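Local coordinates for ORF131 protein (Ralstonia metallidurans, PDB 2WTP) that binds copper, with evidence of a conformational change on binding, and probably takes part in heavy-metal resistance, at residues Val73-Asp76 with Ser77-Val81; Ala82-Gly86 with Glu87-Ala91. All blocks are in the same frame, centred on the assembly; numbering follows the deposited sequence. Where two conformers were deposited one is given.

Contact 1: Val73-Asp76 with Ser77-Val81; sequences VNVD and SGETV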
loop_
_atom_site.group_PDB
_atom_site.type_symbol
_atom_site.label_atom_id
_atom_site.label_comp_id
_atom_site.label_asym_id
_atom_site.label_seq_id
_atom_site.Cartn_x
_atom_site.Cartn_y
_atom_site.Cartn_z
ATOM N N VAL A 73 2.468 -4.650 1.126
ATOM C CA VAL A 73 1.762 -3.361 1.035
ATOM C C VAL A 73 2.708 -2.299 1.512
ATOM O O VAL A 73 3.683 -2.575 2.197
ATOM C CB VAL A 73 0.514 -3.272 1.912
ATOM C CG1 VAL A 73 -0.551 -4.248 1.413
ATOM C CG2 VAL A 73 0.817 -3.607 3.331
ATOM N N ASN A 74 2.501 -1.042 1.097
ATOM C CA ASN A 74 3.303 0.100 1.563
ATOM C C ASN A 74 2.528 0.950 2.518
ATOM O O ASN A 74 1.406 1.317 2.199
ATOM C CB ASN A 74 3.705 0.993 0.361
ATOM C CG ASN A 74 4.684 0.388 -0.567
ATOM O OD1 ASN A 74 5.447 -0.511 -0.289
ATOM N ND2 ASN A 74 4.674 0.893 -1.800
ATOM N N VAL A 75 3.121 1.264 3.664
ATOM C CA VAL A 75 2.486 2.216 4.626
ATOM C C VAL A 75 3.500 3.249 4.984
ATOM O O VAL A 75 4.726 3.140 4.821
ATOM C CB VAL A 75 2.029 1.480 5.896
ATOM C CG1 VAL A 75 1.041 0.322 5.502
ATOM C CG2 VAL A 75 3.224 0.920 6.751
ATOM N N ASP A 76 2.970 4.373 5.460
ATOM C CA ASP A 76 3.822 5.421 5.973
ATOM C C ASP A 76 4.090 5.234 7.473
ATOM O O ASP A 76 3.278 4.722 8.230
ATOM C CB ASP A 76 3.106 6.775 5.817
ATOM C CG ASP A 76 2.990 7.226 4.364
ATOM O OD1 ASP A 76 3.895 6.915 3.543
ATOM O OD2 ASP A 76 1.916 7.821 4.058
ATOM N N SER A 77 5.263 5.744 7.847
ATOM C CA SER A 77 5.493 5.915 9.325
ATOM C C SER A 77 4.308 6.688 9.896
ATOM O O SER A 77 3.898 7.740 9.364
ATOM C CB SER A 77 6.728 6.752 9.532
ATOM O OG SER A 77 7.929 5.988 9.422
ATOM N N GLY A 78 3.773 6.243 11.033
ATOM C CA GLY A 78 2.665 6.944 11.668
ATOM C C GLY A 78 1.291 6.668 11.125
ATOM O O GLY A 78 0.316 7.138 11.659
ATOM N N GLU A 79 1.224 5.965 9.991
ATOM C CA GLU A 79 -0.138 5.716 9.424
ATOM C C GLU A 79 -0.930 4.737 10.235
ATOM O O GLU A 79 -0.311 3.761 10.797
ATOM C CB GLU A 79 0.070 5.141 8.020
ATOM C CG GLU A 79 -1.213 5.113 7.088
ATOM C CD GLU A 79 -0.969 4.505 5.672
ATOM O OE1 GLU A 79 0.145 4.211 5.326
ATOM O OE2 GLU A 79 -1.989 4.295 4.974
ATOM N N THR A 80 -2.240 4.916 10.365
ATOM C CA THR A 80 -3.087 3.965 11.061
ATOM C C THR A 80 -3.915 3.277 9.974
ATOM O O THR A 80 -4.654 3.895 9.225
ATOM C CB THR A 80 -4.041 4.610 12.088
ATOM O OG1 THR A 80 -3.236 5.269 13.077
ATOM C CG2 THR A 80 -4.877 3.520 12.786
ATOM N N VAL A 81 -3.736 1.961 9.875
ATOM C CA VAL A 81 -4.289 1.130 8.766
ATOM C C VAL A 81 -5.024 -0.003 9.368
ATOM O O VAL A 81 -4.520 -0.652 10.345
ATOM C CB VAL A 81 -3.113 0.558 7.895
ATOM C CG1 VAL A 81 -3.681 -0.267 6.774
ATOM C CG2 VAL A 81 -2.274 1.718 7.297
#

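Contact 2: Ala82-Gly86 with Glu87-Ala91; sequences AFRAG and EKIVA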
loop_
_atom_site.group_PDB
_atom_site.type_symbol
_atom_site.label_atom_id
_atom_site.label_comp_id
_atom_site.label_asym_id
_atom_site.label_seq_id
_atom_site.Cartn_x
_atom_site.Cartn_y
_atom_site.Cartn_z
ATOM N N ALA A 82 -6.187 -0.304 8.822
ATOM C CA ALA A 82 -6.900 -1.507 9.246
ATOM C C ALA A 82 -6.747 -2.575 8.203
ATOM O O ALA A 82 -6.591 -2.278 6.977
ATOM C CB ALA A 82 -8.411 -1.153 9.440
ATOM N N PHE A 83 -6.586 -3.810 8.681
ATOM C CA PHE A 83 -6.410 -4.938 7.783
ATOM C C PHE A 83 -7.575 -5.884 7.961
ATOM O O PHE A 83 -7.967 -6.181 9.106
ATOM C CB PHE A 83 -5.119 -5.662 8.159
ATOM C CG PHE A 83 -3.852 -4.844 7.890
ATOM C CD1 PHE A 83 -3.219 -4.898 6.662
ATOM C CD2 PHE A 83 -3.374 -3.937 8.866
ATOM C CE1 PHE A 83 -2.021 -4.138 6.444
ATOM C CE2 PHE A 83 -2.244 -3.174 8.656
ATOM C CZ PHE A 83 -1.565 -3.260 7.417
ATOM N N ARG A 84 -8.113 -6.336 6.864
ATOM C CA ARG A 84 -9.352 -7.145 6.853
ATOM C C ARG A 84 -9.090 -8.536 6.306
ATOM O O ARG A 84 -8.493 -8.661 5.241
ATOM C CB ARG A 84 -10.397 -6.405 5.977
ATOM C CG ARG A 84 -11.608 -7.270 5.480
ATOM C CD ARG A 84 -12.911 -6.389 4.947
ATOM N NE ARG A 84 -14.136 -6.844 5.714
ATOM C CZ ARG A 84 -14.739 -6.159 6.657
ATOM N NH1 ARG A 84 -14.386 -4.911 6.870
ATOM N NH2 ARG A 84 -15.746 -6.678 7.365
ATOM N N ALA A 85 -9.588 -9.550 7.017
ATOM C CA ALA A 85 -9.691 -10.909 6.457
ATOM C C ALA A 85 -11.132 -11.334 6.668
ATOM O O ALA A 85 -11.582 -11.460 7.793
ATOM C CB ALA A 85 -8.752 -11.857 7.250
ATOM N N GLY A 86 -11.867 -11.469 5.571
ATOM C CA GLY A 86 -13.327 -11.660 5.679
ATOM C C GLY A 86 -14.007 -10.487 6.376
ATOM O O GLY A 86 -13.868 -9.346 5.943
ATOM N N GLU A 87 -14.608 -10.700 7.536
ATOM C CA GLU A 87 -15.138 -9.572 8.271
ATOM C C GLU A 87 -14.365 -9.342 9.529
ATOM O O GLU A 87 -14.722 -8.468 10.324
ATOM C CB GLU A 87 -16.661 -9.777 8.582
ATOM C CG GLU A 87 -17.478 -10.079 7.301
ATOM C CD GLU A 87 -17.413 -8.961 6.244
ATOM O OE1 GLU A 87 -17.293 -7.784 6.702
ATOM O OE2 GLU A 87 -17.400 -9.237 5.032
ATOM N N LYS A 88 -13.249 -10.041 9.702
ATOM C CA LYS A 88 -12.402 -9.726 10.851
ATOM C C LYS A 88 -11.446 -8.566 10.460
ATOM O O LYS A 88 -10.805 -8.620 9.411
ATOM C CB LYS A 88 -11.547 -10.860 11.271
ATOM C CG LYS A 88 -10.905 -10.631 12.580
ATOM C CD LYS A 88 -10.130 -11.846 12.925
ATOM C CE LYS A 88 -9.682 -11.896 14.400
ATOM N NZ LYS A 88 -9.797 -10.606 15.089
ATOM N N ILE A 89 -11.444 -7.511 11.274
ATOM C CA ILE A 89 -10.630 -6.318 11.020
ATOM C C ILE A 89 -9.741 -6.083 12.212
ATOM O O ILE A 89 -10.201 -6.018 13.394
ATOM C CB ILE A 89 -11.542 -5.103 10.669
ATOM C CG1 ILE A 89 -12.326 -5.409 9.413
ATOM C CG2 ILE A 89 -10.659 -3.857 10.560
ATOM C CD1 ILE A 89 -13.436 -4.427 9.108
ATOM N N VAL A 90 -8.444 -5.896 11.956
ATOM C CA VAL A 90 -7.478 -5.556 13.018
ATOM C C VAL A 90 -6.685 -4.334 12.537
ATOM O O VAL A 90 -6.168 -4.362 11.401
ATOM C CB VAL A 90 -6.527 -6.743 13.324
ATOM C CG1 VAL A 90 -5.490 -6.348 14.360
ATOM C CG2 VAL A 90 -7.363 -7.935 13.865
ATOM N N ALA A 91 -6.517 -3.308 13.364
ATOM C CA ALA A 91 -5.809 -2.088 12.953
ATOM C C ALA A 91 -4.510 -1.844 13.692
ATOM O O ALA A 91 -4.277 -2.448 14.765
ATOM C CB ALA A 91 -6.742 -0.870 13.175
HETATM O O HOH W 1 -16.645 -6.467 9.771
#

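Contact 1: Val73-Asp76 with Ser77-Val81
Asp76 and Glu79 are the first and last residues of a type II beta turn, in which Glu79 N donates to Asp76 O over 3.0 Å and Gly78, with its positive phi of 82°, takes the third position. The donor stands well above the plane of the Asp76 carbonyl. A second bond runs the other way across the turn: Asp76 N donates to Glu79 OE1 at 2.8 Å, nearly straight and almost head-on to the C-O bond of the carboxylate. The backbone N and O of Asp76 are thus both held by one residue, through its main chain and its side chain. Glu79 gets there by placing CG anti to its own N (chi1 -166°) and staying extended beyond it, which brings the carboxylate back over the end of the preceding strand. There OE1 also presses on Val75, 3.2 Å from Val75 CA. Asp76 OD2 lies 4.2 Å from Glu79 OE1, a proximity of like charges probably eased by Arg62, whose NE forms a salt bridge with Glu79 OE2; the same OE2 is hydrogen-bonded to Tyr72 OH of the second subunit. Val75 CG1 also meets Val81 CG2 at 4.0 Å, an apolar contact between buried side chains. Ser77 turns its side chain off the other way, where, in the conformer given, OG is hydrogen-bonded to Asp123 O and Met97 N. The turn carries the chain from strand 72-76, at the margin of a three-stranded sheet, into strand 80-85 of the four-stranded sheet, and so joins two sheets instead of making a hairpin. Val75 packs on Val120 and Ile122 of strand 119-123, while Val81 rests on Ile64 of strand 63-65.

Contact 2: Ala82-Gly86 with Glu87-Ala91
Ala82 and Ile89 meet on one face of a tight beta hairpin, Ala82 CB lying 3.7 Å from Ile89 CG2. Ile89 sets CG2 anti to its backbone N and CG1 alongside that N (chi1 -61°), which divides its branches: CG2 goes to Ala82, while CG1 is directed toward the Arg84 side chain. Ala91 adds its methyl to this face, 4.1 Å from Ala82 CB.

Arg84 leaves the strand with CG anti to its N (chi1 162°) and bends at chi3. It was modelled in two conformers, of which one is described. In this one the guanidinium and the Glu87 carboxylate are paired as a salt bridge between NH2 and OE1, but that separation is too short to trust and the close geometry is doubtful. The same doubt covers the placing of the guanidinium against Ile89, since its approach to Ile89 CD1 is also too short.

On the other face Phe83 turns its ring edge to the backbone, CD2 lying 3.8 Å from Val90 O, nearly in the ring plane. Lys88 extends away, though its CB touches Ala85 O at 3.5 Å. Paired hydrogen bonds join Phe83 with Val90 and Ala85 with Lys88; Phe83 N to Val90 O measures 2.8 Å. A type II' turn with Gly86 and Glu87 at its corners closes the hairpin.

Strands 80-85 and 88-94 are the central pair of the four-stranded sheet, with 63-65 beside the first and 52-55 beside the second; the Phe83 side chain touches Met109 and Leu112, and Val90 also reaches Met109.

Contacts 1 and 2 follow in series along the chain and share strand 80-85, which contact 1 leads into and which ends in the hairpin turn of contact 2. Their centres are 15 Å apart, yet they touch at two places: Val81 O packs against Ala91 CB at 3.6 Å, and Val73 CG2, in one of its two conformers, lies 4.2 Å from Phe83 CE1. This second touch brings strand 72-76 of one sheet against the side-chain layer of the other. Contact 1 also reaches the second subunit through Glu79 and Asn74, whereas no other chain of the assembly touches contact 2. A PEG molecule, probably from crystallisation, approaches Gly78 to about 3 Å between nearest atoms.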